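Local coordinates for protein oxidoreductase, NAD-binding (Acidithiobacillus ferrooxidans, PDB 7BVJ) that catalyses the NAD(+)-dependent oxidation of the glucosamine 3-position of UDP-N-acetylglucosamine to a ketone, a step in lipid A biosynthesis, at residues A[6-11]-A[17-22]; A[63-68]-A[271-276]; A[41-44]-A[49-52]. All blocks are in the same frame, centred on the assembly; numbering follows the deposited sequence.

Interaction 1. Residues A[6-11]-A[17-22]; sequences TGVIGV and FHAQKY. With NAD (nicotinamide-adenine-dinucleotide), chain E.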
loop_
_atom_site.group_PDB
_atom_site.type_symbol
_atom_site.label_atom_id
_atom_site.label_comp_id
_atom_site.label_asym_id
_atom_site.label_seq_id
_atom_site.Cartn_x
_atom_site.Cartn_y
_atom_site.Cartn_z
ATOM N N THR A 6 9.548 19.049 5.841
ATOM C CA THR A 6 8.515 18.031 5.740
ATOM C C THR A 6 7.416 18.265 6.771
ATOM O O THR A 6 7.612 18.915 7.803
ATOM C CB THR A 6 9.097 16.623 5.919
ATOM O OG1 THR A 6 9.738 16.524 7.201
ATOM C CG2 THR A 6 10.106 16.308 4.816
ATOM N N GLY A 7 6.233 17.731 6.456
ATOM C CA GLY A 7 5.095 17.795 7.351
ATOM C C GLY A 7 4.166 16.612 7.151
ATOM O O GLY A 7 4.276 15.854 6.183
ATOM N N VAL A 8 3.248 16.452 8.098
ATOM C CA VAL A 8 2.206 15.438 8.016
ATOM C C VAL A 8 0.864 16.112 8.244
ATOM O O VAL A 8 0.694 16.871 9.203
ATOM C CB VAL A 8 2.415 14.283 9.017
ATOM C CG1 VAL A 8 1.304 13.243 8.870
ATOM C CG2 VAL A 8 3.777 13.606 8.799
ATOM N N ILE A 9 -0.073 15.853 7.347
ATOM C CA ILE A 9 -1.448 16.324 7.440
ATOM C C ILE A 9 -2.288 15.121 7.834
ATOM O O ILE A 9 -2.461 14.190 7.037
ATOM C CB ILE A 9 -1.925 16.923 6.114
ATOM C CG1 ILE A 9 -1.041 18.124 5.737
ATOM C CG2 ILE A 9 -3.435 17.229 6.182
ATOM C CD1 ILE A 9 -1.240 18.615 4.314
ATOM N N GLY A 10 -2.761 15.110 9.078
ATOM C CA GLY A 10 -3.493 13.976 9.602
ATOM C C GLY A 10 -2.590 13.086 10.430
ATOM O O GLY A 10 -1.844 12.282 9.871
ATOM N N VAL A 11 -2.650 13.219 11.753
ATOM C CA VAL A 11 -1.739 12.514 12.646
ATOM C C VAL A 11 -2.481 11.612 13.623
ATOM O O VAL A 11 -2.118 11.516 14.798
ATOM C CB VAL A 11 -0.804 13.482 13.383
ATOM C CG1 VAL A 11 0.352 13.860 12.459
ATOM C CG2 VAL A 11 -1.569 14.713 13.856
ATOM N N PHE A 17 3.035 7.772 13.058
ATOM C CA PHE A 17 4.220 7.025 12.632
ATOM C C PHE A 17 4.916 7.713 11.463
ATOM O O PHE A 17 6.152 7.794 11.427
ATOM C CB PHE A 17 3.840 5.586 12.252
ATOM C CG PHE A 17 3.346 4.762 13.409
ATOM C CD1 PHE A 17 2.085 4.209 13.391
ATOM C CD2 PHE A 17 4.137 4.565 14.524
ATOM C CE1 PHE A 17 1.619 3.462 14.466
ATOM C CE2 PHE A 17 3.680 3.819 15.601
ATOM C CZ PHE A 17 2.419 3.271 15.574
ATOM N N HIS A 18 4.136 8.196 10.489
ATOM C CA HIS A 18 4.728 9.003 9.421
ATOM C C HIS A 18 5.543 10.151 10.003
ATOM O O HIS A 18 6.672 10.426 9.561
ATOM C CB HIS A 18 3.658 9.579 8.506
ATOM C CG HIS A 18 3.166 8.646 7.449
ATOM N ND1 HIS A 18 3.355 8.883 6.107
ATOM C CD2 HIS A 18 2.411 7.528 7.530
ATOM C CE1 HIS A 18 2.757 7.942 5.407
ATOM N NE2 HIS A 18 2.182 7.104 6.248
ATOM N N ALA A 19 4.962 10.846 10.988
ATOM C CA ALA A 19 5.622 12.006 11.586
ATOM C C ALA A 19 6.919 11.613 12.293
ATOM O O ALA A 19 7.932 12.326 12.195
ATOM C CB ALA A 19 4.668 12.711 12.556
ATOM N N GLN A 20 6.909 10.478 13.007
ATOM C CA GLN A 20 8.132 9.997 13.653
ATOM C C GLN A 20 9.234 9.765 12.626
ATOM O O GLN A 20 10.392 10.160 12.840
ATOM C CB GLN A 20 7.868 8.705 14.436
ATOM C CG GLN A 20 6.870 8.836 15.589
ATOM C CD GLN A 20 6.635 7.533 16.343
ATOM O OE1 GLN A 20 7.027 6.451 15.890
ATOM N NE2 GLN A 20 5.996 7.631 17.504
ATOM N N LYS A 21 8.890 9.135 11.495
ATOM C CA LYS A 21 9.904 8.878 10.466
ATOM C C LYS A 21 10.475 10.183 9.924
ATOM O O LYS A 21 11.705 10.355 9.820
ATOM C CB LYS A 21 9.319 8.038 9.318
ATOM C CG LYS A 21 8.668 6.726 9.716
ATOM C CD LYS A 21 9.318 6.124 10.956
ATOM C CE LYS A 21 9.230 4.618 10.955
ATOM N NZ LYS A 21 8.120 4.124 11.799
ATOM N N TYR A 22 9.593 11.121 9.560
ATOM C CA TYR A 22 10.080 12.378 9.001
ATOM C C TYR A 22 10.984 13.096 9.988
ATOM O O TYR A 22 11.994 13.692 9.592
ATOM C CB TYR A 22 8.924 13.285 8.604
ATOM C CG TYR A 22 8.234 12.954 7.289
ATOM C CD1 TYR A 22 8.873 13.150 6.070
ATOM C CD2 TYR A 22 6.919 12.512 7.274
ATOM C CE1 TYR A 22 8.229 12.887 4.873
ATOM C CE2 TYR A 22 6.272 12.232 6.086
ATOM C CZ TYR A 22 6.930 12.424 4.890
ATOM O OH TYR A 22 6.288 12.142 3.707
HETATM P PA NAD E . -7.363 7.629 12.085
HETATM O O1A NAD E . -8.708 8.251 11.944
HETATM O O2A NAD E . -6.674 7.078 13.306
HETATM O O5B NAD E . -6.377 9.035 11.754
HETATM C C5B NAD E . -7.184 9.953 11.057
HETATM C C4B NAD E . -6.707 11.376 11.366
HETATM O O4B NAD E . -7.109 12.253 10.342
HETATM C C3B NAD E . -7.436 11.801 12.650
HETATM O O3B NAD E . -6.418 12.265 13.460
HETATM C C2B NAD E . -8.367 12.931 12.178
HETATM O O2B NAD E . -8.477 13.966 13.151
HETATM C C1B NAD E . -7.557 13.448 10.989
HETATM N N9A NAD E . -8.348 14.137 9.978
HETATM C C8A NAD E . -9.598 13.863 9.465
HETATM N N7A NAD E . -9.970 14.714 8.512
HETATM C C5A NAD E . -8.914 15.589 8.386
HETATM C C6A NAD E . -8.699 16.714 7.549
HETATM N N6A NAD E . -9.670 17.100 6.650
HETATM N N1A NAD E . -7.532 17.415 7.645
HETATM C C2A NAD E . -6.618 16.973 8.574
HETATM N N3A NAD E . -6.684 15.924 9.423
HETATM C C4A NAD E . -7.873 15.251 9.300
HETATM O O3 NAD E . -7.022 6.460 11.016
HETATM P PN NAD E . -5.501 6.058 10.713
HETATM O O1N NAD E . -4.352 7.017 10.893
HETATM O O2N NAD E . -5.575 4.594 10.988
HETATM O O5D NAD E . -5.443 5.913 8.925
#
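The first strand-turn-helix of the NAD-binding Rossmann domain is closed here, with strand residues 6-9 running antiparallel (176°) to helix residues 17-22 and their axes 8.2 Å apart. Val-8 points its CG2 branch at the helix, where it meets Ala-19 CA and Tyr-22 CD2, each at 3.7 Å; His-18 CB adds a looser touch. Tyr-22, whose CG lies beside its backbone N (chi1 -79°), brings its ring obliquely against Thr-6, with Tyr-22 CD1 3.5 Å from Thr-6 CB. The hydroxyl of Thr-6 bonds to Ser-26 instead. Past the strand, Gly-10 starts the GxGxxG turn with a positive phi of 98°, where a beta carbon would collide with Ile-9 O. Its bare CA lies 3.7 Å from NAD N3A, and Ile-9 CG2 is 4.0 Å from NAD C2A. Val-11 turns CG1 back to Ala-19 CB at 4.5 Å, while its backbone N bonds to Asp-33, which also hydrogen-bonds to NAD. Around this buried core, strand 27-32 supplies Leu-28 and Val-31, helix 36-46 supplies Val-42 and Leu-46, and helix 268-282 covers Tyr-22 with Ile-273 and Phe-276.

Interaction 2. Residues A[63-68]-A[271-276]; sequences AVSIVT and AEIEDF. With NAD (nicotinamide-adenine-dinucleotide), chain E.
Phe-276 carries its CG anti to the backbone N (chi1 168°), and chi2 of 54° turns the ring so that its far end meets Ala-63 and the carbonyl of Val-64. Phe-276 CE2 lies 3.6 Å from Ala-63 CB and Phe-276 CZ 3.7 Å from the same methyl. The ring also approaches the backbone, with CE2 of Phe-276 3.7 Å from Val-64 O; both approaches are oblique. Farther along, Ile-273 CD1 comes only to 4.5 Å from Ser-65 OG. A leucine in place of Phe-276 would probably fall short of Ala-63 and Val-64 O, opening a gap between strand and helix where the end of the ring had been. Strand 63-66 and helix residues 271-276 run at 143° with axes 10.7 Å apart, and it is the long side chains of the helix, Phe-276 above all, that cross the distance; Leu-88 of strand 86-90 packs beside Phe-276 and Ile-273. At the other end of the segment, Thr-68 OG1 is hydrogen-bonded to Thr-72 OG1, and Thr-68 lays its CG2 over the face of the adenine, 3.4 Å from NAD N3A and 3.5 Å from NAD C4A. The strand thus touches helix 268-282 near its start and the cofactor just beyond its end. No hydrogen bond crosses between strand and helix: Ser-65 OG bonds instead to Tyr-22 of helix 13-25, and this buried meeting with helix 268-282 rests on van der Waals packing, mostly of apolar groups, with the ring set obliquely against one backbone carbonyl.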
loop_
_atom_site.group_PDB
_atom_site.type_symbol
_atom_site.label_atom_id
_atom_site.label_comp_id
_atom_site.label_asym_id
_atom_site.label_seq_id
_atom_site.Cartn_x
_atom_site.Cartn_y
_atom_site.Cartn_z
ATOM N N ALA A 63 7.558 18.876 1.372
ATOM C CA ALA A 63 6.785 17.658 1.145
ATOM C C ALA A 63 5.928 17.329 2.358
ATOM O O ALA A 63 6.274 17.655 3.496
ATOM C CB ALA A 63 7.687 16.449 0.823
ATOM N N VAL A 64 4.808 16.661 2.107
ATOM C CA VAL A 64 3.977 16.178 3.197
ATOM C C VAL A 64 3.570 14.733 2.951
ATOM O O VAL A 64 3.487 14.261 1.808
ATOM C CB VAL A 64 2.709 17.037 3.396
ATOM C CG1 VAL A 64 3.072 18.481 3.708
ATOM C CG2 VAL A 64 1.832 16.939 2.158
ATOM N N SER A 65 3.309 14.037 4.049
ATOM C CA SER A 65 2.448 12.863 4.021
ATOM C C SER A 65 1.007 13.267 4.345
ATOM O O SER A 65 0.763 14.077 5.244
ATOM C CB SER A 65 2.939 11.798 5.010
ATOM O OG SER A 65 4.044 11.069 4.470
ATOM N N ILE A 66 0.065 12.708 3.593
ATOM C CA ILE A 66 -1.368 12.918 3.792
ATOM C C ILE A 66 -1.945 11.608 4.305
ATOM O O ILE A 66 -2.002 10.604 3.574
ATOM C CB ILE A 66 -2.066 13.372 2.506
ATOM C CG1 ILE A 66 -1.677 14.812 2.178
ATOM C CG2 ILE A 66 -3.556 13.244 2.632
ATOM C CD1 ILE A 66 -1.934 15.176 0.738
ATOM N N VAL A 67 -2.322 11.609 5.587
ATOM C CA VAL A 67 -2.766 10.406 6.278
ATOM C C VAL A 67 -4.147 10.650 6.887
ATOM O O VAL A 67 -4.416 10.253 8.027
ATOM C CB VAL A 67 -1.741 9.953 7.332
ATOM C CG1 VAL A 67 -1.946 8.470 7.634
ATOM C CG2 VAL A 67 -0.315 10.207 6.846
ATOM N N THR A 68 -4.988 11.385 6.170
ATOM C CA THR A 68 -6.360 11.664 6.564
ATOM C C THR A 68 -7.288 10.575 6.025
ATOM O O THR A 68 -6.851 9.687 5.285
ATOM C CB THR A 68 -6.742 13.045 6.048
ATOM O OG1 THR A 68 -6.573 13.074 4.624
ATOM C CG2 THR A 68 -5.853 14.128 6.716
ATOM N N ALA A 271 11.441 3.228 5.066
ATOM C CA ALA A 271 11.950 2.979 3.716
ATOM C C ALA A 271 11.128 3.729 2.676
ATOM O O ALA A 271 11.667 4.361 1.763
ATOM C CB ALA A 271 11.923 1.470 3.427
ATOM N N GLU A 272 9.808 3.657 2.806
ATOM C CA GLU A 272 8.907 4.302 1.860
ATOM C C GLU A 272 9.055 5.828 1.920
ATOM O O GLU A 272 9.056 6.515 0.886
ATOM C CB GLU A 272 7.486 3.805 2.182
ATOM C CG GLU A 272 6.288 4.500 1.604
ATOM C CD GLU A 272 4.973 3.730 1.902
ATOM O OE1 GLU A 272 4.425 3.031 1.019
ATOM O OE2 GLU A 272 4.495 3.802 3.045
ATOM N N ILE A 273 9.273 6.373 3.112
ATOM C CA ILE A 273 9.391 7.822 3.212
ATOM C C ILE A 273 10.741 8.282 2.680
ATOM O O ILE A 273 10.830 9.294 1.963
ATOM C CB ILE A 273 9.130 8.272 4.662
ATOM C CG1 ILE A 273 7.617 8.279 4.899
ATOM C CG2 ILE A 273 9.728 9.668 4.926
ATOM C CD1 ILE A 273 7.202 8.504 6.346
ATOM N N GLU A 274 11.810 7.540 2.986
ATOM C CA GLU A 274 13.103 7.897 2.407
ATOM C C GLU A 274 13.053 7.831 0.890
ATOM O O GLU A 274 13.626 8.686 0.206
ATOM C CB GLU A 274 14.230 7.008 2.931
ATOM C CG GLU A 274 15.581 7.471 2.375
ATOM C CD GLU A 274 16.760 6.630 2.814
ATOM O OE1 GLU A 274 16.727 6.080 3.931
ATOM O OE2 GLU A 274 17.727 6.528 2.030
ATOM N N ASP A 275 12.350 6.838 0.345
ATOM C CA ASP A 275 12.231 6.750 -1.104
ATOM C C ASP A 275 11.498 7.968 -1.676
ATOM O O ASP A 275 11.937 8.558 -2.670
ATOM C CB ASP A 275 11.538 5.441 -1.472
ATOM C CG ASP A 275 11.438 5.240 -2.954
ATOM O OD1 ASP A 275 10.540 5.858 -3.556
ATOM O OD2 ASP A 275 12.246 4.467 -3.525
ATOM N N PHE A 276 10.377 8.356 -1.054
ATOM C CA PHE A 276 9.630 9.548 -1.476
ATOM C C PHE A 276 10.532 10.791 -1.499
ATOM O O PHE A 276 10.572 11.549 -2.490
ATOM C CB PHE A 276 8.413 9.697 -0.532
ATOM C CG PHE A 276 7.669 11.024 -0.609
ATOM C CD1 PHE A 276 7.177 11.519 -1.811
ATOM C CD2 PHE A 276 7.400 11.734 0.556
ATOM C CE1 PHE A 276 6.460 12.728 -1.853
ATOM C CE2 PHE A 276 6.704 12.949 0.525
ATOM C CZ PHE A 276 6.227 13.446 -0.688
HETATM P PA NAD E . -7.363 7.629 12.085
HETATM O O1A NAD E . -8.708 8.251 11.944
HETATM O O2A NAD E . -6.674 7.078 13.306
HETATM O O5B NAD E . -6.377 9.035 11.754
HETATM C C5B NAD E . -7.184 9.953 11.057
HETATM C C4B NAD E . -6.707 11.376 11.366
HETATM O O4B NAD E . -7.109 12.253 10.342
HETATM C C3B NAD E . -7.436 11.801 12.650
HETATM O O3B NAD E . -6.418 12.265 13.460
HETATM C C2B NAD E . -8.367 12.931 12.178
HETATM O O2B NAD E . -8.477 13.966 13.151
HETATM C C1B NAD E . -7.557 13.448 10.989
HETATM N N9A NAD E . -8.348 14.137 9.978
HETATM C C8A NAD E . -9.598 13.863 9.465
HETATM N N7A NAD E . -9.970 14.714 8.512
HETATM C C5A NAD E . -8.914 15.589 8.386
HETATM C C6A NAD E . -8.699 16.714 7.549
HETATM N N6A NAD E . -9.670 17.100 6.650
HETATM N N1A NAD E . -7.532 17.415 7.645
HETATM C C2A NAD E . -6.618 16.973 8.574
HETATM N N3A NAD E . -6.684 15.924 9.423
HETATM C C4A NAD E . -7.873 15.251 9.300
HETATM O O3 NAD E . -7.022 6.460 11.016
HETATM P PN NAD E . -5.501 6.058 10.713
HETATM O O1N NAD E . -4.352 7.017 10.893
HETATM O O2N NAD E . -5.575 4.594 10.988
HETATM O O5D NAD E . -5.443 5.913 8.925
#

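Interaction 3. Residues A[41-44]-A[49-52]; sequences EVAA and RAFP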
loop_
_atom_site.group_PDB
_atom_site.type_symbol
_atom_site.label_atom_id
_atom_site.label_comp_id
_atom_site.label_asym_id
_atom_site.label_seq_id
_atom_site.Cartn_x
_atom_site.Cartn_y
_atom_site.Cartn_z
ATOM N N GLU A 41 -0.509 16.971 20.917
ATOM C CA GLU A 41 0.265 15.921 21.579
ATOM C C GLU A 41 1.332 15.343 20.647
ATOM O O GLU A 41 2.447 15.031 21.091
ATOM C CB GLU A 41 -0.647 14.821 22.111
ATOM C CG GLU A 41 -1.272 13.954 21.047
ATOM C CD GLU A 41 -2.460 13.155 21.547
ATOM O OE1 GLU A 41 -2.840 13.303 22.732
ATOM O OE2 GLU A 41 -3.029 12.391 20.738
ATOM N N VAL A 42 1.022 15.198 19.352
ATOM C CA VAL A 42 2.024 14.684 18.419
ATOM C C VAL A 42 3.210 15.641 18.341
ATOM O O VAL A 42 4.377 15.222 18.394
ATOM C CB VAL A 42 1.397 14.431 17.032
ATOM C CG1 VAL A 42 2.452 14.054 16.030
ATOM C CG2 VAL A 42 0.352 13.316 17.114
ATOM N N ALA A 43 2.929 16.942 18.246
ATOM C CA ALA A 43 3.995 17.937 18.206
ATOM C C ALA A 43 4.811 17.928 19.497
ATOM O O ALA A 43 6.041 17.993 19.454
ATOM C CB ALA A 43 3.408 19.316 17.945
ATOM N N ALA A 44 4.150 17.840 20.654
ATOM C CA ALA A 44 4.875 17.761 21.920
ATOM C C ALA A 44 5.799 16.552 21.951
ATOM O O ALA A 44 6.927 16.632 22.442
ATOM C CB ALA A 44 3.881 17.695 23.080
ATOM N N ARG A 49 6.245 21.677 15.499
ATOM C CA ARG A 49 5.098 22.563 15.654
ATOM C C ARG A 49 3.791 21.795 15.498
ATOM O O ARG A 49 3.721 20.785 14.799
ATOM C CB ARG A 49 5.134 23.680 14.609
ATOM C CG ARG A 49 5.507 25.058 15.145
ATOM C CD ARG A 49 5.521 26.115 14.036
ATOM N NE ARG A 49 4.261 26.851 13.950
ATOM C CZ ARG A 49 4.043 27.873 13.123
ATOM N NH1 ARG A 49 4.999 28.266 12.293
ATOM N NH2 ARG A 49 2.865 28.484 13.109
ATOM N N ALA A 50 2.747 22.284 16.157
ATOM C CA ALA A 50 1.374 21.947 15.814
ATOM C C ALA A 50 0.795 23.158 15.099
ATOM O O ALA A 50 0.665 24.228 15.702
ATOM C CB ALA A 50 0.551 21.596 17.055
ATOM N N PHE A 51 0.454 22.994 13.792
ATOM C CA PHE A 51 0.060 24.187 13.060
ATOM C C PHE A 51 -1.427 24.492 13.249
ATOM O O PHE A 51 -2.248 23.579 13.420
ATOM C CB PHE A 51 0.358 24.024 11.575
ATOM C CG PHE A 51 1.825 24.169 11.221
ATOM C CD1 PHE A 51 2.326 25.377 10.768
ATOM C CD2 PHE A 51 2.691 23.086 11.328
ATOM C CE1 PHE A 51 3.688 25.514 10.430
ATOM C CE2 PHE A 51 4.042 23.201 10.979
ATOM C CZ PHE A 51 4.539 24.421 10.535
ATOM N N PRO A 52 -1.795 25.776 13.218
ATOM C CA PRO A 52 -3.204 26.142 13.392
ATOM C C PRO A 52 -4.055 25.941 12.153
ATOM O O PRO A 52 -5.277 26.085 12.249
ATOM C CB PRO A 52 -3.126 27.625 13.753
ATOM C CG PRO A 52 -1.912 28.096 13.013
ATOM C CD PRO A 52 -0.927 26.965 13.104
#
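Arg-49 O, on a residue whose backbone is hydrogen-bonded to both Ala-29 and Val-31 of the neighbouring strand, has the methyl of Ala-43 3.5 Å away. That methyl lies over the face of the peptide group joining Arg-49 to Ala-50, with Ala-43 CB also 3.5 Å from Ala-50 N. Beside it the two alanine side chains meet, Ala-43 CB to Ala-50 CB, at 3.8 Å. The contact is small, burying 91 Å² in all, and no hydrogen bond crosses it; a single buried methyl on the helix does most of the touching, and Cys-48 of the connecting turn packs against it as well. Helix 36-46 and strand 49-50 are the last two elements of a beta-alpha-beta unit that begins with strand 27-32, and strand 49-50 is an outermost strand of the parallel Rossmann sheet. Neighbouring residues alternate about this strand: Ala-50 CB points to the helix, whereas Arg-49 and Phe-51 send their side chains the other way. There the guanidinium of Arg-49 overhangs the rim of the Phe-51 ring at CE1, and Phe-51 CE1 sits 3.5 Å from the guanidinium plane, beneath the middle of that group. Arg-49 NE in turn is 3.8 Å from the plane of the ring, near its perimeter. The first torsion of Arg-49 is unusual (chi1 -107°), the chain then running extended through CG before turning at chi3 toward the ring. A long, weak ion pair links Arg-49 NH1 to Glu-60, while Phe-51 is buried against Ala-56 and Leu-57 of helix 54-59.

Overall arrangement
All three contacts belong to one parallel six-stranded Rossmann sheet, through strands 5-9, 63-66 and 49-50. Along the chain, interaction 1 closes first, interaction 3 second, and interaction 2 opens only after both, ending on helix 268-282, reached after the chain has built the eight-stranded sheet. Interactions 1 and 2 have centres 8 Å apart on adjacent strands; Ser-65 OG ties them, 2.6 Å from Tyr-22 OH and 2.8 Å from His-18 ND1. They thus join the strands that carry NAD to helices 13-25 and 268-282. Interaction 3, centred 11 Å from interaction 1 and meeting it through Val-42 and Val-11, closes the sheet margin away from NAD without touching interaction 2.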